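Local coordinates for protein 5-dehydro-2-deoxygluconokinase (PDB 2QCV) that probably phosphorylates 5-dehydro-2-deoxy-D-gluconate with ATP, a step in the breakdown of myo-inositol to acetyl-CoA, as a member of the PfkB carbohydrate kinase family, at residues V91-F103 / I114-L126. Sequence-based numbering, arbitrary orientation.
Sequences VVDQEGHKTGLAF and ILMYRQDVADLYL
His97 and Tyr125 stack face to face, ring planes 5° apart and centroids 3.7 Å from each other. Asp93 sets the imidazole: with CG anti to the backbone N (chi1 179°), its OD2 accepts a hydrogen bond from His97 ND1 at 2.7 Å, in the imidazole plane and on the syn side of the carboxylate, 24° out of the latter's plane. Its OD1 forms an Asx turn with Glu95 N and also accepts from His97 N, the two donors arriving from opposite faces. Tyr125 OH donates to Asp120 OD1 at 2.9 Å, while Asp120 OD2 accepts from Gln119 NE2 of the second subunit; a water bound to His97 NE2 reaches the tyrosine hydroxyl weakly. A leucine in place of Tyr125 would probably strip the imidazole face of its flat partner and leave Asp120 OD1 without this donor.

Backbone bonds join the segments from Lys98 to Phe103. Ala122 N donates to Lys98 O at 2.8 Å, just past the type II turn Arg118–Val121; then Leu101 with Tyr117 and Phe103 with Leu115 form antiparallel hydrogen-bonded pairs. One water bridges Lys98 N and Asp120 O, another Gly100 N and Asp123.

Apolar contacts occupy both sheet faces. Ala102 CB meets Ile114 CG2 at 3.5 Å and the selenium of selenomethionine Met116 at 3.8 Å; on the other face the Phe103 and Tyr117 rings touch obliquely through their CE1 atoms.

Strands 101-106 and 111-117 form a hairpin in the small four-stranded sheet, the lid of PfkB-family kinases; 101-106 lies parallel to 21-26 and 111-117 forms the outer edge within the chain. Tyr117 OH bonds Thr99 O of the second subunit, whose own Tyr117 returns the bond, while Val91 joins the large sheet through strand 61-67.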
loop_
_atom_site.group_PDB
_atom_site.type_symbol
_atom_site.label_atom_id
_atom_site.label_comp_id
_atom_site.label_asym_id
_atom_site.label_seq_id
_atom_site.Cartn_x
_atom_site.Cartn_y
_atom_site.Cartn_z
ATOM N N VAL A 91 9.579 -20.490 -9.849
ATOM C CA VAL A 91 8.159 -20.274 -10.048
ATOM C C VAL A 91 7.953 -18.930 -10.722
ATOM O O VAL A 91 8.573 -17.932 -10.356
ATOM C CB VAL A 91 7.361 -20.396 -8.714
ATOM C CG1 VAL A 91 7.968 -19.552 -7.617
ATOM C CG2 VAL A 91 5.877 -20.024 -8.911
ATOM N N VAL A 92 7.053 -18.893 -11.697
ATOM C CA VAL A 92 6.785 -17.634 -12.404
ATOM C C VAL A 92 5.665 -16.855 -11.719
ATOM O O VAL A 92 4.562 -17.352 -11.479
ATOM C CB VAL A 92 6.471 -17.858 -13.872
ATOM C CG1 VAL A 92 6.196 -16.528 -14.590
ATOM C CG2 VAL A 92 7.592 -18.593 -14.515
ATOM N N ASP A 93 5.975 -15.626 -11.361
ATOM C CA ASP A 93 5.038 -14.726 -10.708
ATOM C C ASP A 93 3.894 -14.426 -11.663
ATOM O O ASP A 93 4.124 -14.149 -12.831
ATOM C CB ASP A 93 5.748 -13.433 -10.343
ATOM C CG ASP A 93 4.840 -12.416 -9.671
ATOM O OD1 ASP A 93 4.179 -11.615 -10.367
ATOM O OD2 ASP A 93 4.809 -12.387 -8.422
ATOM N N GLN A 94 2.674 -14.502 -11.159
ATOM C CA GLN A 94 1.485 -14.280 -11.989
ATOM C C GLN A 94 0.726 -13.015 -11.583
ATOM O O GLN A 94 -0.447 -12.881 -11.950
ATOM C CB GLN A 94 0.526 -15.491 -11.921
ATOM C CG GLN A 94 1.117 -16.850 -12.344
ATOM C CD GLN A 94 1.548 -16.903 -13.810
ATOM O OE1 GLN A 94 0.953 -16.267 -14.678
ATOM N NE2 GLN A 94 2.590 -17.672 -14.084
ATOM N N GLU A 95 1.380 -12.099 -10.861
ATOM C CA GLU A 95 0.753 -10.911 -10.325
ATOM C C GLU A 95 1.417 -9.621 -10.854
ATOM O O GLU A 95 1.196 -8.546 -10.303
ATOM C CB GLU A 95 0.764 -10.872 -8.783
ATOM C CG GLU A 95 0.224 -12.060 -7.967
ATOM C CD GLU A 95 0.512 -11.883 -6.417
ATOM O OE1 GLU A 95 -0.135 -11.004 -5.803
ATOM O OE2 GLU A 95 1.398 -12.591 -5.808
ATOM N N GLY A 96 2.216 -9.718 -11.914
ATOM C CA GLY A 96 2.785 -8.527 -12.543
ATOM C C GLY A 96 4.019 -7.967 -11.856
ATOM O O GLY A 96 4.475 -6.891 -12.171
ATOM N N HIS A 97 4.584 -8.692 -10.906
ATOM C CA HIS A 97 5.792 -8.204 -10.230
ATOM C C HIS A 97 7.036 -8.276 -11.110
ATOM O O HIS A 97 7.217 -9.212 -11.865
ATOM C CB HIS A 97 6.037 -8.958 -8.928
ATOM C CG HIS A 97 4.912 -8.827 -7.950
ATOM N ND1 HIS A 97 4.202 -9.914 -7.490
ATOM C CD2 HIS A 97 4.353 -7.732 -7.373
ATOM C CE1 HIS A 97 3.275 -9.497 -6.646
ATOM N NE2 HIS A 97 3.338 -8.180 -6.566
ATOM N N LYS A 98 7.875 -7.255 -11.001
ATOM C CA LYS A 98 9.099 -7.107 -11.784
ATOM C C LYS A 98 10.292 -7.749 -11.100
ATOM O O LYS A 98 10.315 -7.908 -9.880
ATOM C CB LYS A 98 9.411 -5.612 -11.968
ATOM C CG LYS A 98 8.310 -4.811 -12.579
ATOM C CD LYS A 98 8.095 -5.143 -14.018
ATOM C CE LYS A 98 6.873 -4.371 -14.539
ATOM N NZ LYS A 98 6.697 -4.603 -15.949
ATOM N N THR A 99 11.300 -8.076 -11.903
ATOM C CA THR A 99 12.573 -8.567 -11.420
ATOM C C THR A 99 13.365 -7.470 -10.745
ATOM O O THR A 99 13.423 -6.342 -11.240
ATOM C CB THR A 99 13.416 -9.124 -12.613
ATOM O OG1 THR A 99 12.605 -9.984 -13.440
ATOM C CG2 THR A 99 14.693 -9.871 -12.125
ATOM N N GLY A 100 13.994 -7.763 -9.612
ATOM C CA GLY A 100 14.888 -6.749 -9.043
ATOM C C GLY A 100 16.050 -6.444 -9.962
ATOM O O GLY A 100 16.452 -7.284 -10.779
ATOM N N LEU A 101 16.578 -5.232 -9.859
ATOM C CA LEU A 101 17.650 -4.751 -10.744
ATOM C C LEU A 101 18.739 -4.132 -9.900
ATOM O O LEU A 101 18.464 -3.347 -8.973
ATOM C CB LEU A 101 17.158 -3.649 -11.705
ATOM C CG LEU A 101 16.024 -3.971 -12.672
ATOM C CD1 LEU A 101 15.563 -2.710 -13.455
ATOM C CD2 LEU A 101 16.451 -5.075 -13.621
ATOM N N ALA A 102 19.977 -4.468 -10.221
ATOM C CA ALA A 102 21.118 -3.827 -9.572
ATOM C C ALA A 102 21.955 -3.155 -10.655
ATOM O O ALA A 102 22.550 -3.838 -11.465
ATOM C CB ALA A 102 21.933 -4.876 -8.807
ATOM N N PHE A 103 21.993 -1.825 -10.675
ATOM C CA PHE A 103 22.915 -1.104 -11.549
ATOM C C PHE A 103 24.192 -0.856 -10.776
ATOM O O PHE A 103 24.153 -0.335 -9.649
ATOM C CB PHE A 103 22.352 0.250 -11.954
ATOM C CG PHE A 103 21.150 0.183 -12.840
ATOM C CD1 PHE A 103 19.881 -0.009 -12.300
ATOM C CD2 PHE A 103 21.286 0.372 -14.214
ATOM C CE1 PHE A 103 18.772 -0.058 -13.144
ATOM C CE2 PHE A 103 20.175 0.352 -15.046
ATOM C CZ PHE A 103 18.947 0.117 -14.527
ATOM N N ILE A 114 25.737 -0.001 -5.642
ATOM C CA ILE A 114 24.655 -0.470 -6.479
ATOM C C ILE A 114 23.479 0.501 -6.316
ATOM O O ILE A 114 23.146 0.912 -5.183
ATOM C CB ILE A 114 24.265 -1.928 -6.112
ATOM C CG1 ILE A 114 25.273 -2.914 -6.706
ATOM C CG2 ILE A 114 22.869 -2.291 -6.577
ATOM C CD1 ILE A 114 25.193 -4.317 -6.101
ATOM N N LEU A 115 22.874 0.882 -7.439
ATOM C CA LEU A 115 21.569 1.536 -7.426
ATOM C C LEU A 115 20.562 0.390 -7.607
ATOM O O LEU A 115 20.550 -0.266 -8.654
ATOM C CB LEU A 115 21.505 2.578 -8.564
ATOM C CG LEU A 115 20.195 3.354 -8.771
ATOM C CD1 LEU A 115 19.640 3.864 -7.440
ATOM C CD2 LEU A 115 20.414 4.469 -9.731
HETATM N N MSE A 116 19.782 0.097 -6.571
HETATM C CA MSE A 116 18.913 -1.065 -6.552
HETATM C C MSE A 116 17.449 -0.740 -6.780
HETATM O O MSE A 116 16.920 0.227 -6.236
HETATM C CB MSE A 116 19.053 -1.789 -5.202
HETATM C CG MSE A 116 18.333 -3.116 -5.128
HETATM SE SE MSE A 116 19.392 -4.595 -5.946
HETATM C CE MSE A 116 17.928 -5.961 -6.198
ATOM N N TYR A 117 16.801 -1.544 -7.615
ATOM C CA TYR A 117 15.348 -1.541 -7.773
ATOM C C TYR A 117 14.874 -2.797 -7.019
ATOM O O TYR A 117 15.105 -3.906 -7.477
ATOM C CB TYR A 117 14.989 -1.605 -9.257
ATOM C CG TYR A 117 15.146 -0.250 -9.923
ATOM C CD1 TYR A 117 16.402 0.337 -10.079
ATOM C CD2 TYR A 117 14.033 0.445 -10.362
ATOM C CE1 TYR A 117 16.528 1.583 -10.674
ATOM C CE2 TYR A 117 14.146 1.695 -10.958
ATOM C CZ TYR A 117 15.397 2.253 -11.109
ATOM O OH TYR A 117 15.490 3.497 -11.683
ATOM N N ARG A 118 14.309 -2.610 -5.821
ATOM C CA ARG A 118 13.993 -3.744 -4.898
ATOM C C ARG A 118 12.540 -3.770 -4.396
ATOM O O ARG A 118 12.111 -4.761 -3.799
ATOM C CB ARG A 118 14.924 -3.712 -3.691
ATOM C CG ARG A 118 14.663 -2.547 -2.780
ATOM C CD ARG A 118 15.574 -2.554 -1.539
ATOM N NE ARG A 118 16.912 -2.027 -1.788
ATOM C CZ ARG A 118 17.184 -0.736 -1.966
ATOM N NH1 ARG A 118 16.208 0.177 -1.984
ATOM N NH2 ARG A 118 18.442 -0.351 -2.159
ATOM N N GLN A 119 11.765 -2.728 -4.664
ATOM C CA GLN A 119 10.397 -2.660 -4.127
ATOM C C GLN A 119 9.416 -3.593 -4.839
ATOM O O GLN A 119 9.228 -3.530 -6.061
ATOM C CB GLN A 119 9.840 -1.224 -4.133
ATOM C CG GLN A 119 8.325 -1.144 -3.878
ATOM C CD GLN A 119 7.785 0.262 -3.875
ATOM O OE1 GLN A 119 8.278 1.099 -3.140
ATOM N NE2 GLN A 119 6.762 0.528 -4.696
ATOM N N ASP A 120 8.757 -4.452 -4.060
ATOM C CA ASP A 120 7.731 -5.353 -4.603
ATOM C C ASP A 120 8.232 -6.172 -5.767
ATOM O O ASP A 120 7.494 -6.479 -6.706
ATOM C CB ASP A 120 6.468 -4.586 -4.989
ATOM C CG ASP A 120 5.738 -4.065 -3.775
ATOM O OD1 ASP A 120 5.720 -4.766 -2.732
ATOM O OD2 ASP A 120 5.199 -2.952 -3.851
ATOM N N VAL A 121 9.485 -6.572 -5.683
ATOM C CA VAL A 121 10.056 -7.387 -6.741
ATOM C C VAL A 121 9.580 -8.834 -6.621
ATOM O O VAL A 121 9.197 -9.287 -5.515
ATOM C CB VAL A 121 11.608 -7.253 -6.820
ATOM C CG1 VAL A 121 11.956 -5.864 -7.301
ATOM C CG2 VAL A 121 12.378 -7.671 -5.541
ATOM N N ALA A 122 9.581 -9.538 -7.757
ATOM C CA ALA A 122 9.081 -10.892 -7.851
ATOM C C ALA A 122 9.698 -11.831 -6.796
ATOM O O ALA A 122 8.993 -12.664 -6.242
ATOM C CB ALA A 122 9.300 -11.448 -9.258
ATOM N N ASP A 123 11.003 -11.737 -6.547
ATOM C CA ASP A 123 11.636 -12.735 -5.662
ATOM C C ASP A 123 11.098 -12.719 -4.233
ATOM O O ASP A 123 11.186 -13.725 -3.541
ATOM C CB ASP A 123 13.138 -12.661 -5.691
ATOM C CG ASP A 123 13.690 -11.362 -5.111
ATOM O OD1 ASP A 123 13.741 -11.233 -3.882
ATOM O OD2 ASP A 123 14.163 -10.530 -5.896
ATOM N N LEU A 124 10.536 -11.586 -3.830
ATOM C CA LEU A 124 10.010 -11.416 -2.484
ATOM C C LEU A 124 8.622 -12.018 -2.327
ATOM O O LEU A 124 8.167 -12.160 -1.206
ATOM C CB LEU A 124 9.989 -9.930 -2.095
ATOM C CG LEU A 124 11.367 -9.250 -1.978
ATOM C CD1 LEU A 124 11.173 -7.725 -1.698
ATOM C CD2 LEU A 124 12.194 -9.926 -0.932
ATOM N N TYR A 125 7.978 -12.404 -3.433
ATOM C CA TYR A 125 6.666 -13.035 -3.409
ATOM C C TYR A 125 6.697 -14.563 -3.435
ATOM O O TYR A 125 5.658 -15.180 -3.540
ATOM C CB TYR A 125 5.806 -12.472 -4.555
ATOM C CG TYR A 125 5.397 -11.075 -4.206
ATOM C CD1 TYR A 125 4.297 -10.873 -3.385
ATOM C CD2 TYR A 125 6.169 -9.972 -4.570
ATOM C CE1 TYR A 125 3.931 -9.634 -2.983
ATOM C CE2 TYR A 125 5.794 -8.679 -4.176
ATOM C CZ TYR A 125 4.678 -8.529 -3.377
ATOM O OH TYR A 125 4.252 -7.296 -2.962
ATOM N N LEU A 126 7.878 -15.162 -3.358
ATOM C CA LEU A 126 7.980 -16.593 -3.123
ATOM C C LEU A 126 7.240 -16.871 -1.815
ATOM O O LEU A 126 7.404 -16.141 -0.824
ATOM C CB LEU A 126 9.456 -17.038 -2.997
ATOM C CG LEU A 126 9.737 -18.510 -2.725
ATOM C CD1 LEU A 126 9.378 -19.356 -3.986
ATOM C CD2 LEU A 126 11.220 -18.697 -2.239
HETATM O O HOH W 1 1.712 -6.647 -5.002
HETATM O O HOH W 2 7.163 -5.337 -9.090
HETATM O O HOH W 3 13.187 -10.296 -8.362
#